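Side-chain contacts in putative P450-like enzyme (Streptomyces himastatinicus ATCC 53653, PDB 5Z9J), which probably acts as a haem-dependent monooxygenase of the cytochrome P450 family, binding iron protoporphyrin IX in a largely helical fold: residues L240-A243 with M244-N248; R350-A353 with R354-K358. All blocks are in the same frame, centred on the assembly; numbering follows the deposited sequence.

Contact 1. Residues L240-A243 with M244-N248. With HEM (protoporphyrin IX containing Fe), chain E.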
ATOM      1  N   LEU A 240      -0.923  -5.295  -3.149  1.00 21.98           N
ATOM      2  CA  LEU A 240       0.356  -5.185  -3.828  1.00 23.39           C
ATOM      3  C   LEU A 240       1.382  -4.440  -2.952  1.00 23.54           C
ATOM      4  O   LEU A 240       2.574  -4.599  -3.142  1.00 23.28           O
ATOM      5  CB  LEU A 240       0.195  -4.471  -5.189  1.00 25.15           C
ATOM      6  CG  LEU A 240       0.078  -5.355  -6.442  1.00 29.67           C
ATOM      7  CD1 LEU A 240      -0.810  -6.498  -6.163  1.00 31.69           C
ATOM      8  CD2 LEU A 240      -0.492  -4.620  -7.641  1.00 30.35           C
ATOM      9  N   THR A 241       0.910  -3.658  -1.995  1.00 23.35           N
ATOM     10  CA  THR A 241       1.805  -3.016  -1.031  1.00 24.53           C
ATOM     11  C   THR A 241       2.550  -4.094  -0.242  1.00 26.93           C
ATOM     12  O   THR A 241       3.771  -4.024  -0.035  1.00 18.00           O
ATOM     13  CB  THR A 241       1.034  -2.090  -0.048  1.00 24.35           C
ATOM     14  OG1 THR A 241      -0.049  -2.785   0.568  1.00 21.85           O
ATOM     15  CG2 THR A 241       0.486  -0.913  -0.815  1.00 24.79           C
ATOM     16  N   THR A 242       1.777  -5.089   0.209  1.00 17.86           N
ATOM     17  CA  THR A 242       2.270  -6.172   1.004  1.00 21.14           C
ATOM     18  C   THR A 242       3.099  -7.136   0.167  1.00 22.53           C
ATOM     19  O   THR A 242       4.143  -7.633   0.640  1.00 24.39           O
ATOM     20  CB  THR A 242       1.151  -6.945   1.683  1.00 18.01           C
ATOM     21  OG1 THR A 242       0.336  -6.062   2.467  1.00 18.55           O
ATOM     22  CG2 THR A 242       1.734  -7.985   2.626  1.00 18.80           C
ATOM     23  N   ALA A 243       2.664  -7.381  -1.073  1.00 19.14           N
ATOM     24  CA  ALA A 243       3.421  -8.249  -1.977  1.00 19.36           C
ATOM     25  C   ALA A 243       4.822  -7.650  -2.139  1.00 20.30           C
ATOM     26  O   ALA A 243       5.837  -8.364  -2.102  1.00 18.64           O
ATOM     27  CB  ALA A 243       2.751  -8.386  -3.293  1.00 19.86           C
ATOM     28  N   MET A 244       4.862  -6.343  -2.328  1.00 22.60           N
ATOM     29  CA  MET A 244       6.157  -5.665  -2.500  1.00 24.00           C
ATOM     30  C   MET A 244       7.061  -5.663  -1.280  1.00 26.11           C
ATOM     31  O   MET A 244       8.276  -5.773  -1.410  1.00 28.90           O
ATOM     32  CB  MET A 244       5.969  -4.206  -2.942  1.00 23.22           C
ATOM     33  CG  MET A 244       5.760  -4.086  -4.436  1.00 24.13           C
ATOM     34  SD  MET A 244       5.435  -2.407  -5.056  1.00 34.22           S
ATOM     35  CE  MET A 244       3.851  -2.056  -4.312  1.00 37.93           C
ATOM     36  N   LEU A 245       6.494  -5.431  -0.099  1.00 26.87           N
ATOM     37  CA  LEU A 245       7.264  -5.503   1.104  1.00 23.91           C
ATOM     38  C   LEU A 245       7.927  -6.884   1.192  1.00 25.94           C
ATOM     39  O   LEU A 245       9.084  -7.020   1.555  1.00 19.20           O
ATOM     40  CB  LEU A 245       6.386  -5.274   2.316  1.00 20.78           C
ATOM     41  CG  LEU A 245       7.136  -5.446   3.634  1.00 21.76           C
ATOM     42  CD1 LEU A 245       8.416  -4.500   3.718  1.00 20.17           C
ATOM     43  CD2 LEU A 245       6.244  -5.246   4.809  1.00 20.83           C
ATOM     44  N   ILE A 246       7.161  -7.944   0.932  1.00 18.62           N
ATOM     45  CA  ILE A 246       7.730  -9.282   1.000  1.00 18.87           C
ATOM     46  C   ILE A 246       8.827  -9.457  -0.066  1.00 24.36           C
ATOM     47  O   ILE A 246       9.979  -9.830   0.234  1.00 26.63           O
ATOM     48  CB  ILE A 246       6.612 -10.432   0.835  1.00 18.76           C
ATOM     49  CG1 ILE A 246       5.646 -10.438   2.047  1.00 18.63           C
ATOM     50  CG2 ILE A 246       7.301 -11.782   0.685  1.00 19.15           C
ATOM     51  CD1 ILE A 246       4.251 -11.260   1.807  1.00 20.38           C
ATOM     52  N   ALA A 247       8.537  -9.078  -1.294  1.00 22.95           N
ATOM     53  CA  ALA A 247       9.489  -9.295  -2.362  1.00 19.69           C
ATOM     54  C   ALA A 247      10.707  -8.321  -2.255  1.00 23.24           C
ATOM     55  O   ALA A 247      11.835  -8.743  -2.417  1.00 24.46           O
ATOM     56  CB  ALA A 247       8.800  -9.167  -3.675  1.00 19.67           C
ATOM     57  N   ASN A 248      10.462  -7.060  -1.947  1.00 19.90           N
ATOM     58  CA  ASN A 248      11.596  -6.094  -1.756  1.00 30.28           C
ATOM     59  C   ASN A 248      12.535  -6.597  -0.723  1.00 29.74           C
ATOM     60  O   ASN A 248      13.780  -6.504  -0.874  1.00 34.18           O
ATOM     61  CB  ASN A 248      11.093  -4.748  -1.268  1.00 20.23           C
ATOM     62  CG  ASN A 248      10.289  -4.021  -2.279  1.00 24.71           C
ATOM     63  OD1 ASN A 248      10.258  -4.376  -3.455  1.00 27.12           O
ATOM     64  ND2 ASN A 248       9.582  -3.022  -1.829  1.00 23.51           N
TER
HETATM   65  CHA HEM E 401      -3.139   3.575   4.968  1.00 22.04           C
HETATM   66  CHB HEM E 401       1.057   1.819   3.444  1.00 23.75           C
HETATM   67  CHC HEM E 401      -0.701  -2.643   4.071  1.00 21.59           C
HETATM   68  CHD HEM E 401      -5.117  -0.907   4.642  1.00 20.05           C
HETATM   69  C1A HEM E 401      -1.834   3.556   4.531  1.00 21.94           C
HETATM   70  C2A HEM E 401      -0.938   4.692   4.298  1.00 24.23           C
HETATM   71  C3A HEM E 401       0.236   4.202   3.892  1.00 22.40           C
HETATM   72  C4A HEM E 401       0.114   2.737   3.838  1.00 23.31           C
HETATM   73  CMA HEM E 401       1.477   5.024   3.518  1.00 21.77           C
HETATM   74  CAA HEM E 401      -1.271   6.185   4.496  1.00 26.63           C
HETATM   75  CBA HEM E 401      -2.092   6.735   3.322  1.00 27.48           C
HETATM   76  CGA HEM E 401      -2.179   8.267   3.351  1.00 28.39           C
HETATM   77  O1A HEM E 401      -2.678   8.891   2.381  1.00 30.29           O
HETATM   78  O2A HEM E 401      -1.788   8.911   4.340  1.00 26.05           O
HETATM   79  C1B HEM E 401       0.962   0.459   3.548  1.00 24.78           C
HETATM   80  C2B HEM E 401       2.066  -0.450   3.398  1.00 24.88           C
HETATM   81  C3B HEM E 401       1.581  -1.685   3.574  1.00 23.64           C
HETATM   82  C4B HEM E 401       0.150  -1.577   3.814  1.00 22.66           C
HETATM   83  CMB HEM E 401       3.498   0.028   3.102  1.00 26.32           C
HETATM   84  CAB HEM E 401       2.294  -3.041   3.525  1.00 23.84           C
HETATM   85  CBB HEM E 401       3.607  -3.180   3.346  1.00 22.73           C
HETATM   86  C1C HEM E 401      -2.060  -2.590   4.313  1.00 20.89           C
HETATM   87  C2C HEM E 401      -2.963  -3.741   4.564  1.00 19.68           C
HETATM   88  C3C HEM E 401      -4.177  -3.234   4.723  1.00 20.48           C
HETATM   89  C4C HEM E 401      -4.078  -1.807   4.555  1.00 20.47           C
HETATM   90  CMC HEM E 401      -2.488  -5.203   4.652  1.00 17.34           C
HETATM   91  CAC HEM E 401      -5.555  -3.887   4.990  1.00 21.94           C
HETATM   92  CBC HEM E 401      -5.742  -5.185   5.180  1.00 22.27           C
HETATM   93  C1D HEM E 401      -4.989   0.440   4.739  1.00 20.42           C
HETATM   94  C2D HEM E 401      -6.095   1.342   4.867  1.00 21.62           C
HETATM   95  C3D HEM E 401      -5.472   2.721   4.991  1.00 22.13           C
HETATM   96  C4D HEM E 401      -4.051   2.537   4.913  1.00 21.84           C
HETATM   97  CMD HEM E 401      -7.605   1.002   4.879  1.00 20.75           C
HETATM   98  CAD HEM E 401      -6.239   4.044   5.092  1.00 23.93           C
HETATM   99  CBD HEM E 401      -6.448   4.437   6.539  1.00 24.83           C
HETATM  100  CGD HEM E 401      -7.020   5.844   6.567  1.00 25.86           C
HETATM  101  O1D HEM E 401      -6.997   6.555   5.536  1.00 26.13           O
HETATM  102  O2D HEM E 401      -7.483   6.274   7.655  1.00 26.76           O
HETATM  103  NA  HEM E 401      -1.140   2.414   4.242  1.00 23.92           N
HETATM  104  NB  HEM E 401      -0.203  -0.263   3.784  1.00 24.40           N
HETATM  105  NC  HEM E 401      -2.807  -1.472   4.302  1.00 22.44           N
HETATM  106  ND  HEM E 401      -3.784   1.166   4.801  1.00 24.53           N
HETATM  107 FE   HEM E 401      -2.004   0.460   4.429  1.00 58.43          FE
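Leu240 and Met244 meet one turn apart at the start of helix 240-255, the latter half of the I-helix of the cytochrome P450 fold, which runs past the distal face of the haem. Four backbone bonds of the i to i+4 kind run from Leu240 to Ala247. That from Met244 N to Leu240 O (3.0 Å) leaves the carbonyl plane most, the donor sitting 38° above it.

Met244 bends at its last torsion (chi3 -66°), which folds the methyl CE back toward the helix start, close against the carbonyl oxygen Leu240 O at 3.1 Å. Apolar contacts are sparse: CE of Met244 is 4.5 Å from Leu240 CB, and Leu382, from a loop, packs against the same side chain. With an alanine in place of Met244, the Leu240 carbonyl would probably lose its methyl cover and Leu382 its packing partner. Two residues on, round the other side of the helix, Thr242 CG2 and Ile246 CD1 lie 4.2 Å apart.

Two threonines and a leucine line the cofactor. The Thr241 hydroxyl is bonded to Asn237 O and that of Thr242 to Gly238 O, so both are tied to the preceding turn. Thr241, which by sequence probably matches the family's conserved I-helix threonine, places OG1 over the porphyrin, 3.5 Å from HEM C4B. Leu245 CB lies 3.6 Å from HEM CBB, and CG, anti to the backbone N (chi1 176°), carries CD2 of Leu245 to 3.7 Å from the same vinyl carbon.

Contact 2. Residues R350-A353 with R354-K358. With HEM (protoporphyrin IX containing Fe), chain E.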
ATOM      1  N   ARG A 350      -1.644  -2.122   9.257  1.00 25.51           N
ATOM      2  CA  ARG A 350      -0.222  -2.285   9.635  1.00 26.81           C
ATOM      3  C   ARG A 350       0.080  -3.601  10.384  1.00 25.77           C
ATOM      4  O   ARG A 350       1.032  -4.309  10.036  1.00 24.01           O
ATOM      5  CB  ARG A 350       0.229  -1.106  10.496  1.00 30.91           C
ATOM      6  CG  ARG A 350      -0.402  -1.095  11.875  1.00 34.30           C
ATOM      7  CD  ARG A 350      -0.241   0.214  12.583  1.00 38.23           C
ATOM      8  NE  ARG A 350      -1.121   0.271  13.748  1.00 39.70           N
ATOM      9  CZ  ARG A 350      -2.395   0.652  13.731  1.00 40.42           C
ATOM     10  NH1 ARG A 350      -2.977   1.061  12.605  1.00 38.23           N
ATOM     11  NH2 ARG A 350      -3.076   0.641  14.868  1.00 43.26           N
ATOM     12  N   GLN A 351      -0.775  -3.964  11.347  1.00 25.86           N
ATOM     13  CA  GLN A 351      -0.601  -5.173  12.130  1.00 25.48           C
ATOM     14  C   GLN A 351      -0.676  -6.428  11.242  1.00 24.44           C
ATOM     15  O   GLN A 351       0.209  -7.275  11.275  1.00 21.86           O
ATOM     16  CB  GLN A 351      -1.651  -5.233  13.252  1.00 26.63           C
ATOM     17  CG  GLN A 351      -1.531  -6.497  14.074  1.00 31.13           C
ATOM     18  CD  GLN A 351      -2.308  -6.506  15.376  1.00 37.45           C
ATOM     19  OE1 GLN A 351      -3.110  -5.595  15.685  1.00 40.31           O
ATOM     20  NE2 GLN A 351      -2.120  -7.580  16.129  1.00 38.84           N
ATOM     21  N   LEU A 352      -1.710  -6.528  10.413  1.00 24.91           N
ATOM     22  CA  LEU A 352      -1.802  -7.634   9.467  1.00 24.94           C
ATOM     23  C   LEU A 352      -0.631  -7.682   8.483  1.00 24.34           C
ATOM     24  O   LEU A 352      -0.160  -8.767   8.127  1.00 22.51           O
ATOM     25  CB  LEU A 352      -3.121  -7.565   8.677  1.00 27.82           C
ATOM     26  CG  LEU A 352      -3.226  -8.537   7.493  1.00 29.17           C
ATOM     27  CD1 LEU A 352      -2.957  -9.970   7.971  1.00 30.96           C
ATOM     28  CD2 LEU A 352      -4.660  -8.530   6.889  1.00 25.24           C
ATOM     29  N   ALA A 353      -0.213  -6.513   7.990  1.00 23.63           N
ATOM     30  CA  ALA A 353       0.858  -6.466   6.984  1.00 21.48           C
ATOM     31  C   ALA A 353       2.179  -6.940   7.574  1.00 24.09           C
ATOM     32  O   ALA A 353       2.923  -7.661   6.920  1.00 23.95           O
ATOM     33  CB  ALA A 353       0.984  -5.066   6.387  1.00 22.75           C
ATOM     34  N   ARG A 354       2.475  -6.488   8.792  1.00 25.24           N
ATOM     35  CA  ARG A 354       3.659  -6.932   9.515  1.00 24.66           C
ATOM     36  C   ARG A 354       3.535  -8.431   9.893  1.00 28.98           C
ATOM     37  O   ARG A 354       4.464  -9.192   9.756  1.00 29.12           O
ATOM     38  CB  ARG A 354       3.815  -6.084  10.748  1.00 25.28           C
ATOM     39  CG  ARG A 354       4.316  -4.655  10.472  1.00 26.13           C
ATOM     40  CD  ARG A 354       4.133  -3.756  11.693  1.00 27.79           C
ATOM     41  NE  ARG A 354       4.775  -2.437  11.530  1.00 27.89           N
ATOM     42  CZ  ARG A 354       4.443  -1.328  12.198  1.00 29.21           C
ATOM     43  NH1 ARG A 354       3.433  -1.337  13.047  1.00 30.61           N
ATOM     44  NH2 ARG A 354       5.154  -0.193  12.026  1.00 30.19           N
ATOM     45  N   MET A 355       2.359  -8.873  10.298  1.00 29.68           N
ATOM     46  CA  MET A 355       2.233 -10.299  10.688  1.00 30.48           C
ATOM     47  C   MET A 355       2.508 -11.190   9.448  1.00 20.31           C
ATOM     48  O   MET A 355       3.279 -12.112   9.500  1.00 23.69           O
ATOM     49  CB  MET A 355       0.843 -10.580  11.277  1.00 30.72           C
ATOM     50  CG  MET A 355       0.632 -12.019  11.720  1.00 30.95           C
ATOM     51  SD  MET A 355      -0.191 -12.794  10.402  1.00 48.36           S
ATOM     52  CE  MET A 355      -1.780 -11.997  10.480  1.00 33.69           C
ATOM     53  N   GLU A 356       1.929 -10.834   8.320  1.00 23.77           N
ATOM     54  CA  GLU A 356       2.059 -11.574   7.057  1.00 25.07           C
ATOM     55  C   GLU A 356       3.451 -11.622   6.518  1.00 23.50           C
ATOM     56  O   GLU A 356       3.933 -12.644   6.065  1.00 23.61           O
ATOM     57  CB  GLU A 356       1.252 -10.915   5.936  1.00 27.33           C
ATOM     58  CG  GLU A 356      -0.194 -10.992   6.031  1.00 30.37           C
ATOM     59  CD  GLU A 356      -0.833 -10.403   4.796  1.00 30.64           C
ATOM     60  OE1 GLU A 356      -1.357 -11.227   4.038  1.00 31.58           O
ATOM     61  OE2 GLU A 356      -0.833  -9.161   4.573  1.00 30.14           O
ATOM     62  N   SER A 357       4.039 -10.446   6.442  1.00 22.48           N
ATOM     63  CA  SER A 357       5.368 -10.305   5.899  1.00 25.06           C
ATOM     64  C   SER A 357       6.383 -11.064   6.756  1.00 25.47           C
ATOM     65  O   SER A 357       7.212 -11.781   6.241  1.00 25.98           O
ATOM     66  CB  SER A 357       5.749  -8.826   5.842  1.00 26.01           C
ATOM     67  OG  SER A 357       4.919  -8.222   4.892  1.00 28.14           O
ATOM     68  N   LYS A 358       6.293 -10.904   8.074  1.00 25.82           N
ATOM     69  CA  LYS A 358       7.167 -11.625   9.002  1.00 23.94           C
ATOM     70  C   LYS A 358       7.042 -13.147   8.819  1.00 24.60           C
ATOM     71  O   LYS A 358       8.050 -13.863   8.736  1.00 23.48           O
ATOM     72  CB  LYS A 358       6.844 -11.251  10.437  1.00 24.21           C
ATOM     73  CG  LYS A 358       7.653 -12.040  11.480  1.00 27.16           C
ATOM     74  CD  LYS A 358       7.299 -11.605  12.921  1.00 29.83           C
ATOM     75  CE  LYS A 358       7.904 -12.542  13.944  1.00 34.02           C
ATOM     76  NZ  LYS A 358       7.453 -12.155  15.315  1.00 38.57           N
TER
HETATM   77  CHA HEM E 401      -3.139   3.575   4.968  1.00 22.04           C
HETATM   78  CHB HEM E 401       1.057   1.819   3.444  1.00 23.75           C
HETATM   79  CHC HEM E 401      -0.701  -2.643   4.071  1.00 21.59           C
HETATM   80  CHD HEM E 401      -5.117  -0.907   4.642  1.00 20.05           C
HETATM   81  C1A HEM E 401      -1.834   3.556   4.531  1.00 21.94           C
HETATM   82  C2A HEM E 401      -0.938   4.692   4.298  1.00 24.23           C
HETATM   83  C3A HEM E 401       0.236   4.202   3.892  1.00 22.40           C
HETATM   84  C4A HEM E 401       0.114   2.737   3.838  1.00 23.31           C
HETATM   85  CMA HEM E 401       1.477   5.024   3.518  1.00 21.77           C
HETATM   86  CAA HEM E 401      -1.271   6.185   4.496  1.00 26.63           C
HETATM   87  CBA HEM E 401      -2.092   6.735   3.322  1.00 27.48           C
HETATM   88  CGA HEM E 401      -2.179   8.267   3.351  1.00 28.39           C
HETATM   89  O1A HEM E 401      -2.678   8.891   2.381  1.00 30.29           O
HETATM   90  O2A HEM E 401      -1.788   8.911   4.340  1.00 26.05           O
HETATM   91  C1B HEM E 401       0.962   0.459   3.548  1.00 24.78           C
HETATM   92  C2B HEM E 401       2.066  -0.450   3.398  1.00 24.88           C
HETATM   93  C3B HEM E 401       1.581  -1.685   3.574  1.00 23.64           C
HETATM   94  C4B HEM E 401       0.150  -1.577   3.814  1.00 22.66           C
HETATM   95  CMB HEM E 401       3.498   0.028   3.102  1.00 26.32           C
HETATM   96  CAB HEM E 401       2.294  -3.041   3.525  1.00 23.84           C
HETATM   97  CBB HEM E 401       3.607  -3.180   3.346  1.00 22.73           C
HETATM   98  C1C HEM E 401      -2.060  -2.590   4.313  1.00 20.89           C
HETATM   99  C2C HEM E 401      -2.963  -3.741   4.564  1.00 19.68           C
HETATM  100  C3C HEM E 401      -4.177  -3.234   4.723  1.00 20.48           C
HETATM  101  C4C HEM E 401      -4.078  -1.807   4.555  1.00 20.47           C
HETATM  102  CMC HEM E 401      -2.488  -5.203   4.652  1.00 17.34           C
HETATM  103  CAC HEM E 401      -5.555  -3.887   4.990  1.00 21.94           C
HETATM  104  CBC HEM E 401      -5.742  -5.185   5.180  1.00 22.27           C
HETATM  105  C1D HEM E 401      -4.989   0.440   4.739  1.00 20.42           C
HETATM  106  C2D HEM E 401      -6.095   1.342   4.867  1.00 21.62           C
HETATM  107  C3D HEM E 401      -5.472   2.721   4.991  1.00 22.13           C
HETATM  108  C4D HEM E 401      -4.051   2.537   4.913  1.00 21.84           C
HETATM  109  CMD HEM E 401      -7.605   1.002   4.879  1.00 20.75           C
HETATM  110  CAD HEM E 401      -6.239   4.044   5.092  1.00 23.93           C
HETATM  111  CBD HEM E 401      -6.448   4.437   6.539  1.00 24.83           C
HETATM  112  CGD HEM E 401      -7.020   5.844   6.567  1.00 25.86           C
HETATM  113  O1D HEM E 401      -6.997   6.555   5.536  1.00 26.13           O
HETATM  114  O2D HEM E 401      -7.483   6.274   7.655  1.00 26.76           O
HETATM  115  NA  HEM E 401      -1.140   2.414   4.242  1.00 23.92           N
HETATM  116  NB  HEM E 401      -0.203  -0.263   3.784  1.00 24.40           N
HETATM  117  NC  HEM E 401      -2.807  -1.472   4.302  1.00 22.44           N
HETATM  118  ND  HEM E 401      -3.784   1.166   4.801  1.00 24.53           N
HETATM  119 FE   HEM E 401      -2.004   0.460   4.429  1.00 58.43          FE
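Arg350 and Arg354 lead off helix 350-367, the L helix of the P450 fold, which follows the loop bearing the axial Cys347 and lies on the proximal side of the haem. Their guanidinium planes stand nearly perpendicular, 86° apart, and Arg350 meets Arg354 with its carbon chain: CD of Arg350 is 4.0 Å from NH1 of Arg354. The polar ends go to different partners. Arg350, its CG set between backbone N and carbonyl carbon (chi1 69°), extends to hydrogen-bond Cys347 O through NH1, while Arg354 NE forms a salt bridge with Glu275.

Leu352 is met by two side chains of the next turn. Met355, its CG anti to the backbone N, bends at both chi2 (-97°) and chi3, and the two bends together bring CE to Leu352 CD1 at 3.4 Å, tighter than usual for two carbons. Glu356 slants across the same methyl with its aliphatic part, CG lying 3.5 Å from Leu352 CD1. CD2, the other branch of the leucine, lies on the cofactor side, 3.9 Å from HEM CBC. Ala353 touches the haem as well, its CB 3.7 Å from HEM CAB.

Backbone bonds of the i to i+4 kind run beneath these side chains. Among them, Ala353 O is gripped twice by Ser357, from N at 3.0 Å and from OG at 2.9 Å, the two donors approaching from opposite faces of the carbonyl plane.

How the contacts relate
Neither contact closes a loop in the long-range sense: each spans successive turns of one helix. From the N terminus, contact 1 comes first on helix 240-255 and is complete before the chain passes through helix 270-280, the strands between 287 and 310 and the Cys347 loop to reach contact 2 on helix 350-367. They stand in series, neither nested nor crossed, yet their centres lie only 11 Å apart. Contact 1 lies on the distal side of the haem and contact 2 on the proximal, Cys347 side, while beyond the haem edge the two helices pack directly, Leu245 CD2 touching Ser357 OG at 3.3 Å and Thr242 CG2 touching Glu356 OE2 at 3.4 Å.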